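PDB 1ZPU: iron transport multicopper oxidase FET3 from Saccharomyces cerevisiae, which oxidises ferrous to ferric iron with molecular oxygen, using four bound copper ions, so that the ferric permease FTR1 can carry the iron into the cell. Local coordinates for residues 137-142 with 190-195; 101-106 with 233-238; 320-325 with 334-339. One frame throughout, in Å; residues are numbered along the deposited sequence.

Contact 1: 137-142 with 190-195; sequences LSLSEW and LRIVNV
L137, S138 and L139 pair with I192, V193 and N194 as neighbouring parallel strands, whose axes come within 4.7 Å and run 21° apart. The bonds alternate along the ladder. L137 N gives to R191 O at 2.8 Å, and L137 O takes V193 N at 2.9 Å. L139 N then gives to V193 O at 2.8 Å, and V195 N reaches L139 O at 2.8 Å, just past the end of the second strand.

On the face of L137, L139 and I192 the side chains meet in two apolar pairs. In one, CD1 of L139 lies 3.6 Å from CG2 of I192, the two chains crossing at a slant. In the other, L190 has CG swung to the far side of its own backbone N (chi1 -160°), and this carries CD2 back to CG of L137 at 3.9 Å. L137, L139 and I192 also press on F203 of strand 201-205, in the facing sheet. The other face carries S138 and V193. There CG2 of V195 sits 3.8 Å from CB of S138.

Two buried polar ends are satisfied nearby. The amide of N194 accepts from G196 N through OD1 and donates through ND2 to I230 O. R191 forms a salt bridge with E134. L137 and R191 also touch N-linked sugars.

The pair joins strands 133-142 and 187-194 of one mixed sheet, which packs through F203 on the other. Together the two sheets form the beta-sandwich of the second plastocyanin-like domain, a cupredoxin fold.

Contact 2: 101-106 with 233-238; sequences TYWYHS and AQRYTV. With CU1 (copper (I) ion), chain B.
R235 is folded at chi2 (82°) and chi3 (78°), which turns its guanidinium back to the carbonyl of T101. W103 has CG between its own backbone N and carbonyl carbon (chi1 62°), and its indole N-H faces A233. NE of R235 donates to T101 O at 3.0 Å in a nearly straight bond, with the oxygen close to the guanidinium plane. NH1 turns to A233 O at 3.1 Å, within that carbonyl's plane. The same oxygen takes a weak bond from W103 NE1 at 3.3 Å. CB of A233 lies at the edge of the indole, 3.7 Å from CZ2 of W103.

This is an interface between the first two cupredoxin domains, beside the type 3 copper site. NH2 of R235 adds a salt bridge to D437 of the third plastocyanin-like domain. NH2 also comes 3.4 Å from CD2 of Y102, with ring and guanidinium planes turned obliquely.

H105 binds a copper ion through NE2 at 2.1 Å, with H62 and H464 as the other ligands. W103 stacks on H62, and CD2 of H105 lies over one face of the indole, toward its rim. Further along, the hydroxyls T101 OG1 and T237 OG1 are hydrogen-bonded at 3.1 Å.

Contact 3: 320-325 with 334-339; sequences VDVVMD and AFFNNI. With NAG (2-acetamido-2-deoxy-beta-D-glucopyranose), chain C.
F336 and V322 lie side by side and point the same way from the sheet. CG2 of V322 comes 3.4 Å from CE2 at the F336 ring. V320 crosses this ring at a slant, with its CG2 3.6 Å from CD2 of F336. The ring thus rests against two valine branches, one from each of two alternate residues on the partner strand. L384 of the same sheet flanks it, and L475 and F394 of the facing sheet meet it, so this face is turned to the inside of the sandwich.

F335 stands on the opposite face. Its ring is turned edge-on to the backbone oxygens of V323 and D325, which lie near the ring plane. CE1 of F335 is 3.7 Å from CB of D325, and CB of F335 is 4.1 Å from CG1 of V323.

The two strands form an antiparallel beta hairpin at the margin of a six-stranded sheet in the third cupredoxin domain. V323 and F335 are a hydrogen-bonded pair, with F335 N on V323 O at 2.8 Å and a weak return bond. V322 and F336 are a non-hydrogen-bonded pair. Past the last bridge pair, a type II' turn from F336 to I339 leads the chain off.

N337 is the second residue of that turn and meets D321 twice. Its backbone N gives to D321 O at 2.8 Å. With CG opposite its own carbonyl carbon (chi1 -61°), OD1 swings over to take D321 N at 3.0 Å, the donor lying above the amide plane. The side chain of N338 sets out away from the partner strand, and ND2 carries an N-acetylglucosamine.

At the other end, M324 is bent at chi2 (51°), and its SD lies 3.8 Å from CB of A334. M324 also packs on H392, a ligand of the type 1 copper.

From the N terminus, strand 100-105 of the first domain comes first. The chain passes through 137-142 and 190-195 before 233-238 closes contact 2. Contact 1 is therefore nested inside the loop of contact 2. It closes a shorter loop of 47 residues that includes helix 147-154. The two touch, since strands 187-194 and 235-241 are neighbours in one sheet. N194 O and A233 N are probably hydrogen-bonded across them. Contact 3 follows in series as a short hairpin in the third domain. Its centre is about 29 Å from that of contact 1 and about 27 Å from that of contact 2. Contact 2 joins two domains, while contacts 1 and 3 each lie within a single domain.

Contact 1: 137-142 with 190-195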
loop_
_atom_site.group_PDB
_atom_site.type_symbol
_atom_site.label_atom_id
_atom_site.label_comp_id
_atom_site.label_asym_id
_atom_site.label_seq_id
_atom_site.Cartn_x
_atom_site.Cartn_y
_atom_site.Cartn_z
ATOM N N LEU A 137 -13.689 -6.126 6.854
ATOM C CA LEU A 137 -13.332 -7.341 6.175
ATOM C C LEU A 137 -11.982 -7.098 5.535
ATOM O O LEU A 137 -11.810 -6.101 4.822
ATOM C CB LEU A 137 -14.345 -7.683 5.102
ATOM C CG LEU A 137 -15.808 -7.880 5.466
ATOM C CD1 LEU A 137 -16.549 -8.178 4.191
ATOM C CD2 LEU A 137 -15.997 -9.010 6.452
ATOM N N SER A 138 -11.025 -7.986 5.798
ATOM C CA SER A 138 -9.711 -7.906 5.189
ATOM C C SER A 138 -9.629 -8.884 4.035
ATOM O O SER A 138 -9.413 -10.081 4.252
ATOM C CB SER A 138 -8.631 -8.266 6.210
ATOM O OG SER A 138 -8.623 -7.381 7.319
ATOM N N LEU A 139 -9.805 -8.385 2.816
ATOM C CA LEU A 139 -9.644 -9.199 1.623
ATOM C C LEU A 139 -8.155 -9.350 1.297
ATOM O O LEU A 139 -7.356 -8.412 1.484
ATOM C CB LEU A 139 -10.363 -8.565 0.434
ATOM C CG LEU A 139 -11.718 -7.876 0.628
ATOM C CD1 LEU A 139 -12.192 -7.205 -0.675
ATOM C CD2 LEU A 139 -12.735 -8.863 1.099
ATOM N N SER A 140 -7.789 -10.531 0.799
ATOM C CA SER A 140 -6.412 -10.804 0.394
ATOM C C SER A 140 -6.362 -11.992 -0.544
ATOM O O SER A 140 -7.341 -12.704 -0.647
ATOM C CB SER A 140 -5.544 -11.079 1.625
ATOM O OG SER A 140 -4.223 -11.368 1.231
ATOM N N GLU A 141 -5.243 -12.196 -1.239
ATOM C CA GLU A 141 -4.990 -13.491 -1.890
ATOM C C GLU A 141 -4.078 -14.306 -0.979
ATOM O O GLU A 141 -3.469 -13.750 -0.062
ATOM C CB GLU A 141 -4.379 -13.340 -3.286
ATOM C CG GLU A 141 -2.883 -12.976 -3.307
ATOM C CD GLU A 141 -2.615 -11.527 -2.926
ATOM O OE1 GLU A 141 -2.814 -10.638 -3.801
ATOM O OE2 GLU A 141 -2.217 -11.290 -1.746
ATOM N N TRP A 142 -3.984 -15.610 -1.230
ATOM C CA TRP A 142 -3.154 -16.478 -0.410
ATOM C C TRP A 142 -2.270 -17.425 -1.261
ATOM O O TRP A 142 -2.739 -18.032 -2.239
ATOM C CB TRP A 142 -4.047 -17.252 0.562
ATOM C CG TRP A 142 -3.289 -18.003 1.575
ATOM C CD1 TRP A 142 -3.219 -19.354 1.715
ATOM C CD2 TRP A 142 -2.476 -17.451 2.599
ATOM N NE1 TRP A 142 -2.408 -19.689 2.770
ATOM C CE2 TRP A 142 -1.929 -18.536 3.328
ATOM C CE3 TRP A 142 -2.135 -16.147 2.968
ATOM C CZ2 TRP A 142 -1.078 -18.356 4.403
ATOM C CZ3 TRP A 142 -1.274 -15.974 4.052
ATOM C CH2 TRP A 142 -0.763 -17.076 4.750
ATOM N N LEU A 190 -19.184 -0.960 7.216
ATOM C CA LEU A 190 -18.361 -2.056 6.779
ATOM C C LEU A 190 -17.075 -1.493 6.180
ATOM O O LEU A 190 -17.108 -0.824 5.143
ATOM C CB LEU A 190 -19.156 -2.873 5.754
ATOM C CG LEU A 190 -18.780 -4.315 5.430
ATOM C CD1 LEU A 190 -19.781 -4.887 4.457
ATOM C CD2 LEU A 190 -17.411 -4.387 4.838
ATOM N N ARG A 191 -15.952 -1.759 6.842
ATOM C CA ARG A 191 -14.639 -1.345 6.341
ATOM C C ARG A 191 -14.041 -2.440 5.486
ATOM O O ARG A 191 -13.622 -3.474 5.997
ATOM C CB ARG A 191 -13.673 -1.047 7.488
ATOM C CG ARG A 191 -14.160 -0.073 8.524
ATOM C CD ARG A 191 -13.318 -0.216 9.765
ATOM N NE ARG A 191 -14.043 0.201 10.954
ATOM C CZ ARG A 191 -14.062 1.455 11.392
ATOM N NH1 ARG A 191 -13.368 2.403 10.747
ATOM N NH2 ARG A 191 -14.764 1.765 12.479
ATOM N N ILE A 192 -13.989 -2.214 4.185
ATOM C CA ILE A 192 -13.432 -3.218 3.287
ATOM C C ILE A 192 -12.005 -2.830 2.956
ATOM O O ILE A 192 -11.781 -1.779 2.365
ATOM C CB ILE A 192 -14.276 -3.389 1.996
ATOM C CG1 ILE A 192 -15.744 -3.501 2.351
ATOM C CG2 ILE A 192 -13.913 -4.659 1.271
ATOM C CD1 ILE A 192 -16.678 -3.020 1.254
ATOM N N VAL A 193 -11.046 -3.669 3.353
ATOM C CA VAL A 193 -9.632 -3.380 3.131
ATOM C C VAL A 193 -9.000 -4.473 2.300
ATOM O O VAL A 193 -9.107 -5.657 2.649
ATOM C CB VAL A 193 -8.849 -3.291 4.463
ATOM C CG1 VAL A 193 -7.416 -2.871 4.208
ATOM C CG2 VAL A 193 -9.516 -2.325 5.447
ATOM N N ASN A 194 -8.334 -4.103 1.210
ATOM C CA ASN A 194 -7.526 -5.099 0.514
ATOM C C ASN A 194 -6.074 -5.161 1.032
ATOM O O ASN A 194 -5.223 -4.363 0.631
ATOM C CB ASN A 194 -7.590 -4.927 -0.995
ATOM C CG ASN A 194 -6.897 -6.043 -1.703
ATOM O OD1 ASN A 194 -6.134 -6.797 -1.071
ATOM N ND2 ASN A 194 -7.137 -6.179 -3.001
ATOM N N VAL A 195 -5.810 -6.098 1.943
ATOM C CA VAL A 195 -4.480 -6.241 2.551
ATOM C C VAL A 195 -3.627 -7.252 1.780
ATOM O O VAL A 195 -2.720 -7.865 2.329
ATOM C CB VAL A 195 -4.614 -6.674 4.009
ATOM C CG1 VAL A 195 -5.223 -5.532 4.854
ATOM C CG2 VAL A 195 -5.485 -7.904 4.086
#

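Contact 2: 101-106 with 233-238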
loop_
_atom_site.group_PDB
_atom_site.type_symbol
_atom_site.label_atom_id
_atom_site.label_comp_id
_atom_site.label_asym_id
_atom_site.label_seq_id
_atom_site.Cartn_x
_atom_site.Cartn_y
_atom_site.Cartn_z
ATOM N N THR A 101 -9.913 4.625 8.264
ATOM C CA THR A 101 -9.469 3.243 8.108
ATOM C C THR A 101 -8.064 3.132 7.533
ATOM O O THR A 101 -7.802 3.589 6.418
ATOM C CB THR A 101 -10.480 2.428 7.266
ATOM O OG1 THR A 101 -11.813 2.708 7.736
ATOM C CG2 THR A 101 -10.185 0.926 7.382
ATOM N N TYR A 102 -7.160 2.540 8.313
ATOM C CA TYR A 102 -5.792 2.313 7.848
ATOM C C TYR A 102 -5.376 0.888 8.150
ATOM O O TYR A 102 -6.148 0.112 8.693
ATOM C CB TYR A 102 -4.820 3.327 8.481
ATOM C CG TYR A 102 -5.244 4.749 8.238
ATOM C CD1 TYR A 102 -6.242 5.334 9.009
ATOM C CD2 TYR A 102 -4.682 5.489 7.219
ATOM C CE1 TYR A 102 -6.657 6.608 8.780
ATOM C CE2 TYR A 102 -5.089 6.779 6.978
ATOM C CZ TYR A 102 -6.083 7.330 7.759
ATOM O OH TYR A 102 -6.504 8.615 7.530
ATOM N N TRP A 103 -4.156 0.540 7.772
ATOM C CA TRP A 103 -3.577 -0.737 8.145
ATOM C C TRP A 103 -2.065 -0.646 8.301
ATOM O O TRP A 103 -1.425 0.335 7.897
ATOM C CB TRP A 103 -3.949 -1.843 7.153
ATOM C CG TRP A 103 -3.484 -1.654 5.722
ATOM C CD1 TRP A 103 -3.793 -0.620 4.899
ATOM C CD2 TRP A 103 -2.692 -2.562 4.940
ATOM N NE1 TRP A 103 -3.217 -0.799 3.673
ATOM C CE2 TRP A 103 -2.537 -1.985 3.666
ATOM C CE3 TRP A 103 -2.093 -3.797 5.196
ATOM C CZ2 TRP A 103 -1.804 -2.594 2.649
ATOM C CZ3 TRP A 103 -1.367 -4.410 4.184
ATOM C CH2 TRP A 103 -1.228 -3.808 2.926
ATOM N N TYR A 104 -1.499 -1.674 8.913
ATOM C CA TYR A 104 -0.075 -1.753 9.066
ATOM C C TYR A 104 0.427 -3.047 8.451
ATOM O O TYR A 104 -0.243 -4.075 8.507
ATOM C CB TYR A 104 0.280 -1.672 10.543
ATOM C CG TYR A 104 -0.098 -2.877 11.365
ATOM C CD1 TYR A 104 0.793 -3.930 11.529
ATOM C CD2 TYR A 104 -1.332 -2.948 12.012
ATOM C CE1 TYR A 104 0.463 -5.028 12.298
ATOM C CE2 TYR A 104 -1.676 -4.054 12.789
ATOM C CZ TYR A 104 -0.770 -5.091 12.928
ATOM O OH TYR A 104 -1.078 -6.191 13.703
ATOM N N HIS A 105 1.606 -2.994 7.850
ATOM C CA HIS A 105 2.224 -4.178 7.275
ATOM C C HIS A 105 3.733 -4.075 7.352
ATOM O O HIS A 105 4.277 -2.974 7.441
ATOM C CB HIS A 105 1.790 -4.375 5.812
ATOM C CG HIS A 105 2.083 -3.210 4.913
ATOM N ND1 HIS A 105 3.312 -3.016 4.314
ATOM C CD2 HIS A 105 1.295 -2.193 4.486
ATOM C CE1 HIS A 105 3.270 -1.920 3.574
ATOM N NE2 HIS A 105 2.058 -1.403 3.660
ATOM N N SER A 106 4.402 -5.220 7.324
ATOM C CA SER A 106 5.848 -5.253 7.189
ATOM C C SER A 106 6.228 -4.585 5.887
ATOM O O SER A 106 5.529 -4.727 4.889
ATOM C CB SER A 106 6.336 -6.699 7.183
ATOM O OG SER A 106 7.689 -6.793 6.780
ATOM N N ALA A 233 -3.979 -2.560 -0.821
ATOM C CA ALA A 233 -3.613 -1.392 -0.030
ATOM C C ALA A 233 -4.712 -0.349 0.083
ATOM O O ALA A 233 -4.657 0.502 0.951
ATOM C CB ALA A 233 -2.324 -0.753 -0.559
ATOM N N GLN A 234 -5.708 -0.388 -0.792
ATOM C CA GLN A 234 -6.777 0.593 -0.643
ATOM C C GLN A 234 -7.912 0.156 0.271
ATOM O O GLN A 234 -8.089 -1.036 0.516
ATOM C CB GLN A 234 -7.256 1.227 -1.965
ATOM C CG GLN A 234 -7.627 0.352 -3.138
ATOM C CD GLN A 234 -7.733 1.172 -4.457
ATOM O OE1 GLN A 234 -7.014 2.172 -4.658
ATOM N NE2 GLN A 234 -8.643 0.749 -5.352
ATOM N N ARG A 235 -8.633 1.135 0.814
ATOM C CA ARG A 235 -9.724 0.892 1.738
ATOM C C ARG A 235 -10.966 1.577 1.209
ATOM O O ARG A 235 -10.922 2.761 0.876
ATOM C CB ARG A 235 -9.386 1.467 3.114
ATOM C CG ARG A 235 -8.267 0.768 3.829
ATOM C CD ARG A 235 -6.888 1.244 3.374
ATOM N NE ARG A 235 -6.540 2.531 3.964
ATOM C CZ ARG A 235 -5.756 3.445 3.400
ATOM N NH1 ARG A 235 -5.224 3.236 2.207
ATOM N NH2 ARG A 235 -5.521 4.591 4.027
ATOM N N TYR A 236 -12.066 0.839 1.100
ATOM C CA TYR A 236 -13.373 1.462 0.921
ATOM C C TYR A 236 -14.145 1.170 2.174
ATOM O O TYR A 236 -14.264 0.021 2.567
ATOM C CB TYR A 236 -14.141 0.929 -0.302
ATOM C CG TYR A 236 -13.604 1.351 -1.651
ATOM C CD1 TYR A 236 -14.321 2.209 -2.490
ATOM C CD2 TYR A 236 -12.369 0.880 -2.096
ATOM C CE1 TYR A 236 -13.791 2.593 -3.744
ATOM C CE2 TYR A 236 -11.839 1.242 -3.322
ATOM C CZ TYR A 236 -12.540 2.093 -4.140
ATOM O OH TYR A 236 -11.949 2.406 -5.337
ATOM N N THR A 237 -14.638 2.217 2.820
ATOM C CA THR A 237 -15.592 2.070 3.914
ATOM C C THR A 237 -16.997 2.351 3.383
ATOM O O THR A 237 -17.237 3.331 2.669
ATOM C CB THR A 237 -15.275 2.999 5.094
ATOM O OG1 THR A 237 -13.927 2.784 5.528
ATOM C CG2 THR A 237 -16.227 2.730 6.246
ATOM N N VAL A 238 -17.923 1.484 3.764
ATOM C CA VAL A 238 -19.189 1.351 3.080
ATOM C C VAL A 238 -20.301 1.147 4.109
ATOM O O VAL A 238 -20.140 0.394 5.087
ATOM C CB VAL A 238 -19.068 0.153 2.086
ATOM C CG1 VAL A 238 -20.284 -0.728 2.082
ATOM C CG2 VAL A 238 -18.706 0.639 0.687
HETATM CU CU CU1 B . 1.017 -0.066 2.478
#

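Contact 3: 320-325 with 334-339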
loop_
_atom_site.group_PDB
_atom_site.type_symbol
_atom_site.label_atom_id
_atom_site.label_comp_id
_atom_site.label_asym_id
_atom_site.label_seq_id
_atom_site.Cartn_x
_atom_site.Cartn_y
_atom_site.Cartn_z
ATOM N N VAL A 320 7.238 10.222 -14.829
ATOM C CA VAL A 320 7.861 8.911 -14.840
ATOM C C VAL A 320 7.131 7.934 -15.753
ATOM O O VAL A 320 5.901 7.856 -15.748
ATOM C CB VAL A 320 8.006 8.319 -13.409
ATOM C CG1 VAL A 320 8.925 9.185 -12.564
ATOM C CG2 VAL A 320 6.659 8.175 -12.738
ATOM N N ASP A 321 7.905 7.199 -16.547
ATOM C CA ASP A 321 7.363 6.119 -17.372
ATOM C C ASP A 321 7.613 4.791 -16.674
ATOM O O ASP A 321 8.699 4.561 -16.141
ATOM C CB ASP A 321 7.970 6.123 -18.777
ATOM C CG ASP A 321 7.568 7.358 -19.592
ATOM O OD1 ASP A 321 6.814 8.218 -19.079
ATOM O OD2 ASP A 321 8.011 7.479 -20.753
ATOM N N VAL A 322 6.595 3.936 -16.665
ATOM C CA VAL A 322 6.667 2.644 -16.010
ATOM C C VAL A 322 6.803 1.535 -17.046
ATOM O O VAL A 322 5.942 1.373 -17.904
ATOM C CB VAL A 322 5.410 2.380 -15.176
ATOM C CG1 VAL A 322 5.439 0.979 -14.602
ATOM C CG2 VAL A 322 5.276 3.415 -14.069
ATOM N N VAL A 323 7.884 0.770 -16.955
ATOM C CA VAL A 323 8.097 -0.361 -17.839
ATOM C C VAL A 323 8.849 -1.490 -17.125
ATOM O O VAL A 323 9.584 -1.244 -16.160
ATOM C CB VAL A 323 8.831 0.070 -19.139
ATOM C CG1 VAL A 323 10.314 0.326 -18.892
ATOM C CG2 VAL A 323 8.633 -0.965 -20.230
ATOM N N MET A 324 8.626 -2.722 -17.590
ATOM C CA MET A 324 9.414 -3.874 -17.176
ATOM C C MET A 324 10.452 -4.158 -18.254
ATOM O O MET A 324 10.142 -4.074 -19.447
ATOM C CB MET A 324 8.502 -5.091 -16.976
ATOM C CG MET A 324 7.976 -5.299 -15.545
ATOM S SD MET A 324 7.218 -3.826 -14.832
ATOM C CE MET A 324 6.403 -4.566 -13.413
ATOM N N ASP A 325 11.676 -4.478 -17.843
ATOM C CA ASP A 325 12.733 -4.844 -18.803
ATOM C C ASP A 325 13.837 -5.713 -18.209
ATOM O O ASP A 325 14.063 -5.703 -17.000
ATOM C CB ASP A 325 13.359 -3.602 -19.427
ATOM C CG ASP A 325 14.053 -3.911 -20.729
ATOM O OD1 ASP A 325 14.995 -3.184 -21.119
ATOM O OD2 ASP A 325 13.652 -4.903 -21.369
ATOM N N ALA A 334 11.743 -3.779 -12.795
ATOM C CA ALA A 334 10.760 -2.730 -13.040
ATOM C C ALA A 334 11.420 -1.356 -12.980
ATOM O O ALA A 334 12.306 -1.122 -12.157
ATOM C CB ALA A 334 9.665 -2.819 -12.043
ATOM N N PHE A 335 10.980 -0.450 -13.850
ATOM C CA PHE A 335 11.642 0.838 -14.002
ATOM C C PHE A 335 10.711 2.044 -13.882
ATOM O O PHE A 335 9.612 2.052 -14.428
ATOM C CB PHE A 335 12.357 0.903 -15.354
ATOM C CG PHE A 335 13.462 -0.092 -15.511
ATOM C CD1 PHE A 335 13.195 -1.402 -15.909
ATOM C CD2 PHE A 335 14.781 0.282 -15.297
ATOM C CE1 PHE A 335 14.222 -2.324 -16.068
ATOM C CE2 PHE A 335 15.811 -0.640 -15.460
ATOM C CZ PHE A 335 15.526 -1.939 -15.845
ATOM N N PHE A 336 11.165 3.056 -13.151
ATOM C CA PHE A 336 10.636 4.400 -13.296
ATOM C C PHE A 336 11.636 5.122 -14.195
ATOM O O PHE A 336 12.811 5.245 -13.840
ATOM C CB PHE A 336 10.500 5.112 -11.941
ATOM C CG PHE A 336 9.158 4.909 -11.250
ATOM C CD1 PHE A 336 9.100 4.721 -9.870
ATOM C CD2 PHE A 336 7.960 4.922 -11.971
ATOM C CE1 PHE A 336 7.877 4.542 -9.215
ATOM C CE2 PHE A 336 6.723 4.745 -11.330
ATOM C CZ PHE A 336 6.682 4.556 -9.949
ATOM N N ASN A 337 11.175 5.580 -15.361
ATOM C CA ASN A 337 12.067 6.033 -16.432
ATOM C C ASN A 337 13.133 4.982 -16.692
ATOM O O ASN A 337 12.799 3.856 -17.060
ATOM C CB ASN A 337 12.685 7.395 -16.122
ATOM C CG ASN A 337 11.638 8.483 -15.955
ATOM O OD1 ASN A 337 10.606 8.483 -16.639
ATOM N ND2 ASN A 337 11.895 9.416 -15.036
ATOM N N ASN A 338 14.397 5.322 -16.463
ATOM C CA ASN A 338 15.474 4.364 -16.691
ATOM C C ASN A 338 16.120 3.834 -15.413
ATOM O O ASN A 338 17.250 3.345 -15.443
ATOM C CB ASN A 338 16.530 4.956 -17.627
ATOM C CG ASN A 338 17.243 6.170 -17.031
ATOM O OD1 ASN A 338 16.819 6.730 -16.011
ATOM N ND2 ASN A 338 18.324 6.598 -17.699
ATOM N N ILE A 339 15.386 3.911 -14.302
ATOM C CA ILE A 339 15.911 3.547 -12.978
ATOM C C ILE A 339 15.067 2.478 -12.276
ATOM O O ILE A 339 13.846 2.610 -12.176
ATOM C CB ILE A 339 16.045 4.809 -12.071
ATOM C CG1 ILE A 339 17.020 5.812 -12.703
ATOM C CG2 ILE A 339 16.501 4.441 -10.660
ATOM C CD1 ILE A 339 17.096 7.149 -11.998
HETATM C C1 NAG C . 19.415 7.001 -16.847
HETATM C C2 NAG C . 20.773 6.524 -16.334
HETATM C C3 NAG C . 21.766 7.692 -16.179
HETATM C C4 NAG C . 21.461 8.875 -17.098
HETATM C C5 NAG C . 20.006 9.338 -16.962
HETATM C C6 NAG C . 19.390 9.796 -18.284
HETATM C C7 NAG C . 21.422 5.031 -14.488
HETATM C C8 NAG C . 22.470 5.596 -13.556
HETATM N N2 NAG C . 20.555 5.877 -15.050
HETATM O O3 NAG C . 23.090 7.250 -16.402
HETATM O O4 NAG C . 22.314 9.940 -16.753
HETATM O O5 NAG C . 19.194 8.322 -16.385
HETATM O O6 NAG C . 20.251 10.719 -18.907
HETATM O O7 NAG C . 21.376 3.825 -14.711
#